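Local coordinates for endo alpha-1,4 polygalactosaminidase (Neosartorya fumigata, PDB 6OJ1), which hydrolyses alpha-1,4-linked galactosamine polymers at internal bonds, an activity that disrupts microbial biofilms, at residues Pro36-Trp42 / Gly224-Ile230; Leu64-Lys69 / Met136-Cys142; Lys234-Asn240 / Asn267-Trp273. All coordinates share one frame; numbering follows the deposited sequence.

Contact 1: Pro36-Trp42 / Gly224-Ile230; sequences PAVGTKW and GKPVFHI
Trp42 lies with its six-membered ring flat against Phe228 CB, which sits 3.4 Å from that ring's centroid, almost straight above it in a CH-pi contact. The two ring systems themselves are inclined, the five-membered ring of Trp42 and the phenyl ring having planes 44° apart. At the rim of the indole, Ile230 CG1 comes in near the ring plane, 3.6 Å from Trp42 CZ2. What brings the indole down onto the strand is its first torsion, chi1 74°, with CG held between the backbone N and the carbonyl carbon. Phe228 in turn has Thr40 O in plane at its edge, 3.7 Å from CE1.

Toward Gly224, prolines take over: Pro36 CG meets Pro226 CG at 3.9 Å, the two side chains crossing at about a right angle, while Val38 CG2 presses on the backbone of Gly224, 3.4 Å from its C atom. Val38 is a corner of a type II turn, Ala37 to Thr40, that folds the loop back, and Ala37 O receives both Thr40 N and Thr40 OG1 from one face of its plane. Water 1 accepts from Gly39 N and Val227 N.

Further out, this is the starting end of the (beta/alpha)-barrel, where the loop before strand 42-45 crosses to strand 227-231. Trp202 meets Phe228 edge-to-face, and Ser262 OG bonds to Thr40 O. No direct hydrogen bond joins the two segments, so they are held by aliphatic and aromatic packing, with the shared water as a polar link between two backbone N-H groups.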
loop_
_atom_site.group_PDB
_atom_site.type_symbol
_atom_site.label_atom_id
_atom_site.label_comp_id
_atom_site.label_asym_id
_atom_site.label_seq_id
_atom_site.Cartn_x
_atom_site.Cartn_y
_atom_site.Cartn_z
ATOM N N PRO A 36 13.489 5.272 -2.164
ATOM C CA PRO A 36 13.839 5.304 -0.735
ATOM C C PRO A 36 14.792 4.175 -0.362
ATOM O O PRO A 36 14.819 3.114 -0.990
ATOM C CB PRO A 36 12.486 5.153 -0.035
ATOM C CG PRO A 36 11.612 4.426 -1.064
ATOM C CD PRO A 36 12.058 5.009 -2.386
ATOM N N ALA A 37 15.597 4.418 0.673
ATOM C CA ALA A 37 16.613 3.451 1.052
ATOM C C ALA A 37 15.998 2.316 1.862
ATOM O O ALA A 37 14.976 2.486 2.528
ATOM C CB ALA A 37 17.725 4.125 1.856
ATOM N N VAL A 38 16.628 1.140 1.775
ATOM C CA VAL A 38 16.296 0.044 2.673
ATOM C C VAL A 38 16.387 0.535 4.112
ATOM O O VAL A 38 17.317 1.259 4.479
ATOM C CB VAL A 38 17.242 -1.147 2.437
ATOM C CG1 VAL A 38 17.046 -2.207 3.517
ATOM C CG2 VAL A 38 17.015 -1.748 1.049
ATOM N N GLY A 39 15.411 0.153 4.927
ATOM C CA GLY A 39 15.420 0.510 6.333
ATOM C C GLY A 39 14.825 1.861 6.676
ATOM O O GLY A 39 14.804 2.225 7.862
ATOM N N THR A 40 14.333 2.612 5.694
ATOM C CA THR A 40 13.794 3.934 5.990
ATOM C C THR A 40 12.591 3.814 6.914
ATOM O O THR A 40 11.669 3.033 6.657
ATOM C CB THR A 40 13.403 4.666 4.703
ATOM O OG1 THR A 40 14.571 4.876 3.894
ATOM C CG2 THR A 40 12.785 6.011 5.042
ATOM N N LYS A 41 12.610 4.585 8.001
ATOM C CA LYS A 41 11.509 4.570 8.957
ATOM C C LYS A 41 10.269 5.220 8.356
ATOM O O LYS A 41 10.352 6.256 7.687
ATOM C CB LYS A 41 11.916 5.310 10.231
ATOM C CG LYS A 41 10.904 5.236 11.357
ATOM C CD LYS A 41 11.472 5.948 12.597
ATOM C CE LYS A 41 10.461 6.036 13.724
ATOM N NZ LYS A 41 11.051 6.759 14.900
ATOM N N TRP A 42 9.108 4.618 8.609
ATOM C CA TRP A 42 7.872 5.124 8.035
ATOM C C TRP A 42 6.766 5.122 9.080
ATOM O O TRP A 42 6.894 4.568 10.177
ATOM C CB TRP A 42 7.441 4.325 6.793
ATOM C CG TRP A 42 6.864 2.943 7.043
ATOM C CD1 TRP A 42 7.400 1.951 7.815
ATOM C CD2 TRP A 42 5.671 2.395 6.454
ATOM N NE1 TRP A 42 6.596 0.827 7.768
ATOM C CE2 TRP A 42 5.530 1.074 6.946
ATOM C CE3 TRP A 42 4.706 2.896 5.566
ATOM C CZ2 TRP A 42 4.462 0.246 6.585
ATOM C CZ3 TRP A 42 3.637 2.072 5.198
ATOM C CH2 TRP A 42 3.530 0.756 5.706
ATOM N N GLY A 224 17.978 -3.780 -2.903
ATOM C CA GLY A 224 18.073 -2.375 -2.561
ATOM C C GLY A 224 16.760 -1.651 -2.379
ATOM O O GLY A 224 16.734 -0.417 -2.433
ATOM N N LYS A 225 15.663 -2.372 -2.149
ATOM C CA LYS A 225 14.385 -1.712 -2.018
ATOM C C LYS A 225 13.754 -2.054 -0.672
ATOM O O LYS A 225 13.873 -3.190 -0.203
ATOM C CB LYS A 225 13.454 -2.111 -3.176
ATOM C CG LYS A 225 13.959 -1.583 -4.538
ATOM C CD LYS A 225 13.288 -2.268 -5.725
ATOM C CE LYS A 225 13.835 -1.717 -7.036
ATOM N NZ LYS A 225 13.111 -2.314 -8.213
ATOM N N PRO A 226 13.122 -1.092 -0.009
ATOM C CA PRO A 226 12.617 -1.344 1.342
ATOM C C PRO A 226 11.353 -2.191 1.324
ATOM O O PRO A 226 10.652 -2.294 0.313
ATOM C CB PRO A 226 12.337 0.066 1.890
ATOM C CG PRO A 226 12.176 0.937 0.686
ATOM C CD PRO A 226 13.035 0.331 -0.394
ATOM N N VAL A 227 11.099 -2.845 2.457
ATOM C CA VAL A 227 9.803 -3.449 2.741
ATOM C C VAL A 227 9.181 -2.620 3.852
ATOM O O VAL A 227 9.697 -2.587 4.978
ATOM C CB VAL A 227 9.895 -4.918 3.169
ATOM C CG1 VAL A 227 8.485 -5.419 3.516
ATOM C CG2 VAL A 227 10.540 -5.765 2.080
ATOM N N PHE A 228 8.083 -1.959 3.535
ATOM C CA PHE A 228 7.310 -1.222 4.528
ATOM C C PHE A 228 6.359 -2.225 5.166
ATOM O O PHE A 228 5.363 -2.636 4.562
ATOM C CB PHE A 228 6.631 -0.030 3.865
ATOM C CG PHE A 228 7.623 0.955 3.323
ATOM C CD1 PHE A 228 8.560 1.536 4.174
ATOM C CD2 PHE A 228 7.655 1.280 1.971
ATOM C CE1 PHE A 228 9.513 2.439 3.695
ATOM C CE2 PHE A 228 8.597 2.185 1.481
ATOM C CZ PHE A 228 9.530 2.762 2.343
ATOM N N HIS A 229 6.698 -2.645 6.384
ATOM C CA HIS A 229 6.198 -3.881 6.969
ATOM C C HIS A 229 5.280 -3.569 8.143
ATOM O O HIS A 229 5.685 -2.876 9.081
ATOM C CB HIS A 229 7.381 -4.755 7.400
ATOM C CG HIS A 229 7.004 -5.918 8.260
ATOM N ND1 HIS A 229 7.631 -6.179 9.459
ATOM C CD2 HIS A 229 6.074 -6.891 8.098
ATOM C CE1 HIS A 229 7.100 -7.260 10.004
ATOM N NE2 HIS A 229 6.150 -7.708 9.202
ATOM N N ILE A 230 4.054 -4.098 8.101
ATOM C CA ILE A 230 3.052 -3.879 9.147
ATOM C C ILE A 230 2.759 -5.196 9.848
ATOM O O ILE A 230 2.573 -6.225 9.192
ATOM C CB ILE A 230 1.740 -3.310 8.567
ATOM C CG1 ILE A 230 1.986 -2.136 7.632
ATOM C CG2 ILE A 230 0.791 -2.902 9.692
ATOM C CD1 ILE A 230 0.718 -1.726 6.870
HETATM O O HOH W 1 13.161 -1.617 4.531
#

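Contact 2: Leu64-Lys69 / Met136-Cys142; sequences LFINDK and MARDKGC
Lys140 turns its CG anti to the carbonyl carbon (chi1 -72°) and then runs straight, which carries NZ off the last turn of its helix and into the curl of Leu64-Lys69. There NZ donates to two backbone oxygens, Leu64 O at 2.8 Å and Asn67 O, also at 2.8 Å. The first is met in its carbonyl plane, the second with the donor tilted by 29°. Leu64, with CG anti to the backbone N, sends CD1 the other way, against the helix itself: CD1 is only 3.5 Å from Ala137 CA, tighter than usual for two carbons, and it also touches Cys142 SG.

In the barrel, Leu64-Lys69 links strand 59-63 to helix 69-77, and Met136-Cys142 takes in the last turn of helix 124-140 and the Schellman motif that ends it, with Gly141 at positive phi. Cys142 is disulfide-bonded to Cys84 of strand 81-87, which ties this helix end to the sheet beside Leu64. Asn67 is fixed from outside, its OD1 accepting from Leu50 N.

Next to Leu64, Phe65 and Met136 make a Met-aromatic contact, with SD 4.6 Å from the ring centroid and approaching obliquely; SD also packs on Leu64 CG. At the far end of the segment, Lys69 CG rests 3.5 Å from Lys140 O, the carbonyl that accepts water 2 at 2.6 Å. The same water donates to Lys69 O.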
loop_
_atom_site.group_PDB
_atom_site.type_symbol
_atom_site.label_atom_id
_atom_site.label_comp_id
_atom_site.label_asym_id
_atom_site.label_seq_id
_atom_site.Cartn_x
_atom_site.Cartn_y
_atom_site.Cartn_z
ATOM N N LEU A 64 -5.108 8.896 -0.064
ATOM C CA LEU A 64 -5.106 9.831 -1.186
ATOM C C LEU A 64 -6.277 10.807 -1.133
ATOM O O LEU A 64 -6.121 11.994 -1.443
ATOM C CB LEU A 64 -5.154 9.038 -2.503
ATOM C CG LEU A 64 -5.406 9.863 -3.765
ATOM C CD1 LEU A 64 -4.282 10.851 -3.994
ATOM C CD2 LEU A 64 -5.562 8.903 -4.943
ATOM N N PHE A 65 -7.470 10.317 -0.808
ATOM C CA PHE A 65 -8.663 11.138 -0.986
ATOM C C PHE A 65 -8.863 12.111 0.162
ATOM O O PHE A 65 -9.198 13.276 -0.070
ATOM C CB PHE A 65 -9.905 10.257 -1.105
ATOM C CG PHE A 65 -10.084 9.624 -2.457
ATOM C CD1 PHE A 65 -10.679 10.332 -3.498
ATOM C CD2 PHE A 65 -9.704 8.314 -2.673
ATOM C CE1 PHE A 65 -10.873 9.747 -4.741
ATOM C CE2 PHE A 65 -9.895 7.711 -3.925
ATOM C CZ PHE A 65 -10.475 8.435 -4.959
ATOM N N ILE A 66 -8.668 11.658 1.402
ATOM C CA ILE A 66 -9.126 12.455 2.539
ATOM C C ILE A 66 -8.071 13.418 3.050
ATOM O O ILE A 66 -8.359 14.200 3.967
ATOM C CB ILE A 66 -9.637 11.533 3.663
ATOM C CG1 ILE A 66 -8.503 10.718 4.267
ATOM C CG2 ILE A 66 -10.711 10.607 3.119
ATOM C CD1 ILE A 66 -9.001 9.646 5.227
ATOM N N ASN A 67 -6.877 13.421 2.466
ATOM C CA ASN A 67 -5.832 14.369 2.833
ATOM C C ASN A 67 -5.664 15.435 1.760
ATOM O O ASN A 67 -5.651 15.125 0.569
ATOM C CB ASN A 67 -4.520 13.638 3.043
ATOM C CG ASN A 67 -4.530 12.863 4.321
ATOM O OD1 ASN A 67 -4.436 13.456 5.398
ATOM N ND2 ASN A 67 -4.675 11.547 4.226
ATOM N N ASP A 68 -5.525 16.687 2.177
ATOM C CA ASP A 68 -5.449 17.762 1.203
ATOM C C ASP A 68 -4.001 18.107 0.850
ATOM O O ASP A 68 -3.035 17.654 1.479
ATOM C CB ASP A 68 -6.218 18.999 1.688
ATOM C CG ASP A 68 -5.675 19.588 2.988
ATOM O OD1 ASP A 68 -4.645 19.115 3.513
ATOM O OD2 ASP A 68 -6.303 20.549 3.487
ATOM N N LYS A 69 -3.875 18.906 -0.210
ATOM C CA LYS A 69 -2.573 19.333 -0.714
ATOM C C LYS A 69 -1.731 19.964 0.385
ATOM O O LYS A 69 -0.512 19.764 0.439
ATOM C CB LYS A 69 -2.778 20.329 -1.858
ATOM C CG LYS A 69 -1.849 20.180 -3.034
ATOM C CD LYS A 69 -2.001 21.375 -3.972
ATOM C CE LYS A 69 -3.467 21.734 -4.188
ATOM N NZ LYS A 69 -4.229 20.654 -4.880
ATOM N N MET A 136 -4.893 12.646 -9.617
ATOM C CA MET A 136 -5.131 13.328 -8.349
ATOM C C MET A 136 -3.913 13.249 -7.434
ATOM O O MET A 136 -3.515 14.249 -6.823
ATOM C CB MET A 136 -6.357 12.750 -7.641
ATOM C CG MET A 136 -6.472 13.327 -6.205
ATOM S SD MET A 136 -7.861 12.627 -5.288
ATOM C CE MET A 136 -9.178 13.510 -6.086
ATOM N N ALA A 137 -3.308 12.060 -7.319
ATOM C CA ALA A 137 -2.107 11.919 -6.496
ATOM C C ALA A 137 -1.005 12.857 -6.966
ATOM O O ALA A 137 -0.380 13.553 -6.155
ATOM C CB ALA A 137 -1.611 10.470 -6.508
ATOM N N ARG A 138 -0.741 12.874 -8.275
ATOM C CA ARG A 138 0.251 13.797 -8.818
ATOM C C ARG A 138 -0.107 15.245 -8.492
ATOM O O ARG A 138 0.735 16.017 -8.017
ATOM C CB ARG A 138 0.363 13.616 -10.335
ATOM C CG ARG A 138 1.271 14.652 -10.998
ATOM C CD ARG A 138 0.870 14.858 -12.481
ATOM N NE ARG A 138 -0.543 15.236 -12.615
ATOM C CZ ARG A 138 -1.322 14.920 -13.648
ATOM N NH1 ARG A 138 -0.856 14.209 -14.695
ATOM N NH2 ARG A 138 -2.586 15.330 -13.643
ATOM N N ASP A 139 -1.362 15.626 -8.744
ATOM C CA ASP A 139 -1.790 17.004 -8.530
ATOM C C ASP A 139 -1.678 17.410 -7.071
ATOM O O ASP A 139 -1.425 18.585 -6.773
ATOM C CB ASP A 139 -3.234 17.203 -9.007
ATOM C CG ASP A 139 -3.389 17.077 -10.511
ATOM O OD1 ASP A 139 -2.371 17.129 -11.235
ATOM O OD2 ASP A 139 -4.541 16.906 -10.970
ATOM N N LYS A 140 -1.860 16.461 -6.145
ATOM C CA LYS A 140 -1.746 16.772 -4.721
ATOM C C LYS A 140 -0.305 16.785 -4.239
ATOM O O LYS A 140 -0.053 17.159 -3.090
ATOM C CB LYS A 140 -2.554 15.763 -3.896
ATOM C CG LYS A 140 -4.063 15.948 -4.005
ATOM C CD LYS A 140 -4.774 15.094 -2.951
ATOM C CE LYS A 140 -6.266 15.330 -2.988
ATOM N NZ LYS A 140 -6.987 14.652 -1.866
ATOM N N GLY A 141 0.641 16.385 -5.085
ATOM C CA GLY A 141 2.041 16.434 -4.727
ATOM C C GLY A 141 2.588 15.165 -4.120
ATOM O O GLY A 141 3.706 15.196 -3.590
ATOM N N CYS A 142 1.840 14.053 -4.188
ATOM C CA CYS A 142 2.305 12.775 -3.661
ATOM C C CYS A 142 3.657 12.407 -4.254
ATOM O O CYS A 142 3.876 12.542 -5.459
ATOM C CB CYS A 142 1.300 11.666 -3.977
ATOM S SG CYS A 142 -0.364 11.963 -3.336
HETATM O O HOH W 2 1.084 19.232 -1.949
#

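Contact 3: Lys234-Asn240 / Asn267-Trp273; sequences KGDKTNN and NMNLNNW. With MAN (alpha-D-mannopyranose), chain B.
Asn267, Asn239 and Lys234 dominate this surface contact, in which two loops of the barrel meet: Lys234-Asn240, after strand 227-231, and Asn267-Trp273, after strand 261-266. The second loop opens with a type I turn from Asn267 to Leu270, overlapped by an Asx turn in which Asn269 OD1 accepts from Asn271 N.

Among the hydrogen bonds, the amide of Asn267 makes four. Its OD1 takes Lys234 NZ at 2.8 Å and Asn240 N from opposite faces of the carbonyl plane, and its ND2 donates to Asn240 O at 2.9 Å. A further bond from ND2, to Asn271 OD1, lies close to the same amide plane and is nearly straight (169°), so the rotation of the amide is fixed. Asn239 OD1 accepts from Asn269 N, which comes from above its carbonyl plane. Water 3 joins the loops by donating to Gly235 O and Thr238 O and accepting from Met268 N.

Cation-pi contact comes from Lys234, extended beyond CG, whose NZ stands 3.3 Å from the centroid of the Trp273 six-membered ring, over the face and almost on its normal. The same ammonium group donates to Asn240 OD1 and to Leu242 O, so, with Asn267 OD1, three oxygens accept from it while the indole face lies against the charge.

Apolar packing falls to Met268, whose bent chain brings CE to 3.6 Å from Asp236 CB.

Amide stacking pairs Asn239 with Asn269, whose planes are 6° apart and whose chains run past each other in opposite directions. Both hold, by hydrogen bonds, a mannose of a glycan attached to the protein: Asn239 ND2 donates to mannose O4 at 3.0 Å, and Asn269 ND2 to mannose O3 at 2.9 Å.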
loop_
_atom_site.group_PDB
_atom_site.type_symbol
_atom_site.label_atom_id
_atom_site.label_comp_id
_atom_site.label_asym_id
_atom_site.label_seq_id
_atom_site.Cartn_x
_atom_site.Cartn_y
_atom_site.Cartn_z
ATOM N N LYS A 234 -2.440 -6.827 18.122
ATOM C CA LYS A 234 -3.661 -6.815 18.926
ATOM C C LYS A 234 -4.807 -7.570 18.266
ATOM O O LYS A 234 -5.859 -7.741 18.888
ATOM C CB LYS A 234 -4.110 -5.373 19.215
ATOM C CG LYS A 234 -3.067 -4.498 19.916
ATOM C CD LYS A 234 -3.537 -3.037 20.068
ATOM C CE LYS A 234 -2.356 -2.098 20.283
ATOM N NZ LYS A 234 -2.768 -0.637 20.247
ATOM N N GLY A 235 -4.637 -8.020 17.030
ATOM C CA GLY A 235 -5.685 -8.774 16.376
ATOM C C GLY A 235 -6.597 -7.889 15.556
ATOM O O GLY A 235 -6.381 -6.686 15.395
ATOM N N ASP A 236 -7.655 -8.507 15.040
ATOM C CA ASP A 236 -8.490 -7.849 14.043
ATOM C C ASP A 236 -9.713 -7.155 14.630
ATOM O O ASP A 236 -10.519 -6.618 13.864
ATOM C CB ASP A 236 -8.916 -8.866 12.978
ATOM C CG ASP A 236 -9.744 -9.990 13.552
ATOM O OD1 ASP A 236 -9.674 -10.214 14.783
ATOM O OD2 ASP A 236 -10.479 -10.637 12.772
ATOM N N LYS A 237 -9.864 -7.118 15.955
ATOM C CA LYS A 237 -11.036 -6.510 16.565
ATOM C C LYS A 237 -10.716 -5.511 17.673
ATOM O O LYS A 237 -11.647 -4.948 18.258
ATOM C CB LYS A 237 -11.972 -7.594 17.124
ATOM N N THR A 238 -9.442 -5.274 17.976
ATOM C CA THR A 238 -9.033 -4.381 19.054
ATOM C C THR A 238 -8.179 -3.268 18.465
ATOM O O THR A 238 -7.147 -3.539 17.843
ATOM C CB THR A 238 -8.250 -5.138 20.131
ATOM O OG1 THR A 238 -9.091 -6.141 20.712
ATOM C CG2 THR A 238 -7.762 -4.187 21.224
ATOM N N ASN A 239 -8.609 -2.023 18.661
ATOM C CA ASN A 239 -7.848 -0.846 18.263
ATOM C C ASN A 239 -7.805 0.095 19.451
ATOM O O ASN A 239 -8.859 0.491 19.963
ATOM C CB ASN A 239 -8.490 -0.143 17.061
ATOM C CG ASN A 239 -8.705 -1.074 15.891
ATOM O OD1 ASN A 239 -7.761 -1.435 15.206
ATOM N ND2 ASN A 239 -9.953 -1.456 15.649
ATOM N N ASN A 240 -6.602 0.448 19.897
ATOM C CA ASN A 240 -6.469 1.383 21.009
ATOM C C ASN A 240 -5.051 1.951 21.006
ATOM O O ASN A 240 -4.208 1.572 20.191
ATOM C CB ASN A 240 -6.827 0.722 22.346
ATOM C CG ASN A 240 -5.953 -0.476 22.672
ATOM O OD1 ASN A 240 -4.737 -0.443 22.506
ATOM N ND2 ASN A 240 -6.579 -1.544 23.146
ATOM N N ASN A 267 -2.464 -0.659 14.967
ATOM C CA ASN A 267 -3.829 -1.162 15.052
ATOM C C ASN A 267 -4.319 -1.593 13.672
ATOM O O ASN A 267 -3.910 -1.039 12.652
ATOM C CB ASN A 267 -4.776 -0.086 15.580
ATOM C CG ASN A 267 -4.495 0.290 17.001
ATOM O OD1 ASN A 267 -4.302 -0.570 17.860
ATOM N ND2 ASN A 267 -4.491 1.594 17.274
ATOM N N MET A 268 -5.242 -2.571 13.654
ATOM C CA MET A 268 -5.810 -3.026 12.383
ATOM C C MET A 268 -6.559 -1.908 11.659
ATOM O O MET A 268 -6.675 -1.933 10.427
ATOM C CB MET A 268 -6.738 -4.229 12.624
ATOM C CG MET A 268 -7.377 -4.807 11.367
ATOM S SD MET A 268 -6.269 -5.857 10.393
ATOM C CE MET A 268 -6.070 -7.256 11.483
ATOM N N ASN A 269 -7.039 -0.894 12.390
ATOM C CA ASN A 269 -7.736 0.200 11.724
ATOM C C ASN A 269 -6.780 1.223 11.116
ATOM O O ASN A 269 -7.241 2.149 10.442
ATOM C CB ASN A 269 -8.735 0.885 12.686
ATOM C CG ASN A 269 -8.073 1.663 13.825
ATOM O OD1 ASN A 269 -6.850 1.792 13.887
ATOM N ND2 ASN A 269 -8.905 2.214 14.735
ATOM N N LEU A 270 -5.470 1.066 11.329
ATOM C CA LEU A 270 -4.448 1.953 10.767
ATOM C C LEU A 270 -4.716 3.424 11.111
ATOM O O LEU A 270 -4.560 4.323 10.280
ATOM C CB LEU A 270 -4.309 1.733 9.256
ATOM C CG LEU A 270 -3.713 0.361 8.902
ATOM C CD1 LEU A 270 -3.764 0.162 7.351
ATOM C CD2 LEU A 270 -2.289 0.218 9.444
ATOM N N ASN A 271 -5.097 3.677 12.365
ATOM C CA ASN A 271 -5.169 5.048 12.862
ATOM C C ASN A 271 -3.766 5.536 13.247
ATOM O O ASN A 271 -2.773 4.933 12.829
ATOM C CB ASN A 271 -6.181 5.140 14.020
ATOM C CG ASN A 271 -5.771 4.323 15.258
ATOM O OD1 ASN A 271 -4.691 3.734 15.310
ATOM N ND2 ASN A 271 -6.639 4.320 16.274
ATOM N N ASN A 272 -3.649 6.626 14.024
ATOM C CA ASN A 272 -2.330 7.217 14.277
ATOM C C ASN A 272 -1.402 6.274 15.048
ATOM O O ASN A 272 -0.182 6.271 14.818
ATOM C CB ASN A 272 -2.457 8.530 15.074
ATOM C CG ASN A 272 -2.800 9.752 14.197
ATOM O OD1 ASN A 272 -2.313 9.898 13.080
ATOM N ND2 ASN A 272 -3.618 10.656 14.746
ATOM N N TRP A 273 -1.936 5.514 16.004
ATOM C CA TRP A 273 -1.080 4.823 16.971
ATOM C C TRP A 273 -0.047 3.950 16.271
ATOM O O TRP A 273 -0.365 3.242 15.317
ATOM C CB TRP A 273 -1.913 3.950 17.908
ATOM C CG TRP A 273 -1.059 3.172 18.862
ATOM C CD1 TRP A 273 -0.530 3.618 20.040
ATOM C CD2 TRP A 273 -0.615 1.820 18.707
ATOM N NE1 TRP A 273 0.196 2.616 20.641
ATOM C CE2 TRP A 273 0.169 1.508 19.835
ATOM C CE3 TRP A 273 -0.798 0.847 17.716
ATOM C CZ2 TRP A 273 0.754 0.262 20.013
ATOM C CZ3 TRP A 273 -0.216 -0.394 17.894
ATOM C CH2 TRP A 273 0.558 -0.675 19.025
HETATM C C1 MAN B . -13.266 4.158 16.765
HETATM C C2 MAN B . -12.503 3.629 15.517
HETATM C C3 MAN B . -12.539 2.095 15.466
HETATM C C4 MAN B . -12.101 1.483 16.825
HETATM C C5 MAN B . -12.966 2.078 17.965
HETATM C C6 MAN B . -12.568 1.595 19.348
HETATM O O2 MAN B . -11.121 3.980 15.566
HETATM O O3 MAN B . -11.749 1.587 14.382
HETATM O O4 MAN B . -12.238 0.062 16.808
HETATM O O5 MAN B . -12.842 3.522 17.959
HETATM O O6 MAN B . -13.485 2.158 20.286
HETATM O O HOH W 3 -5.429 -4.342 15.981
#

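Overall arrangement
All three contacts belong to one (beta/alpha)-barrel of family GH114 and join different parts of it. Contact 1 joins the approach to the first strand, 42-45, to strand 227-231, two strands far apart in sequence; contact 2 falls within the long span it encloses and fastens the loop after strand 59-63 to the end of helix 124-140. Contact 3 follows along the chain, pairing the loops that leave neighbouring strands 227-231 and 261-266. The centres of contacts 1 and 2 are 22 Å apart, those of contacts 1 and 3 are 21 Å apart, and those of contacts 2 and 3 are 25 Å apart. Strand 227-231 leads from contact 1, at its start, to contact 3, at the loop after its end, where the glycan lies.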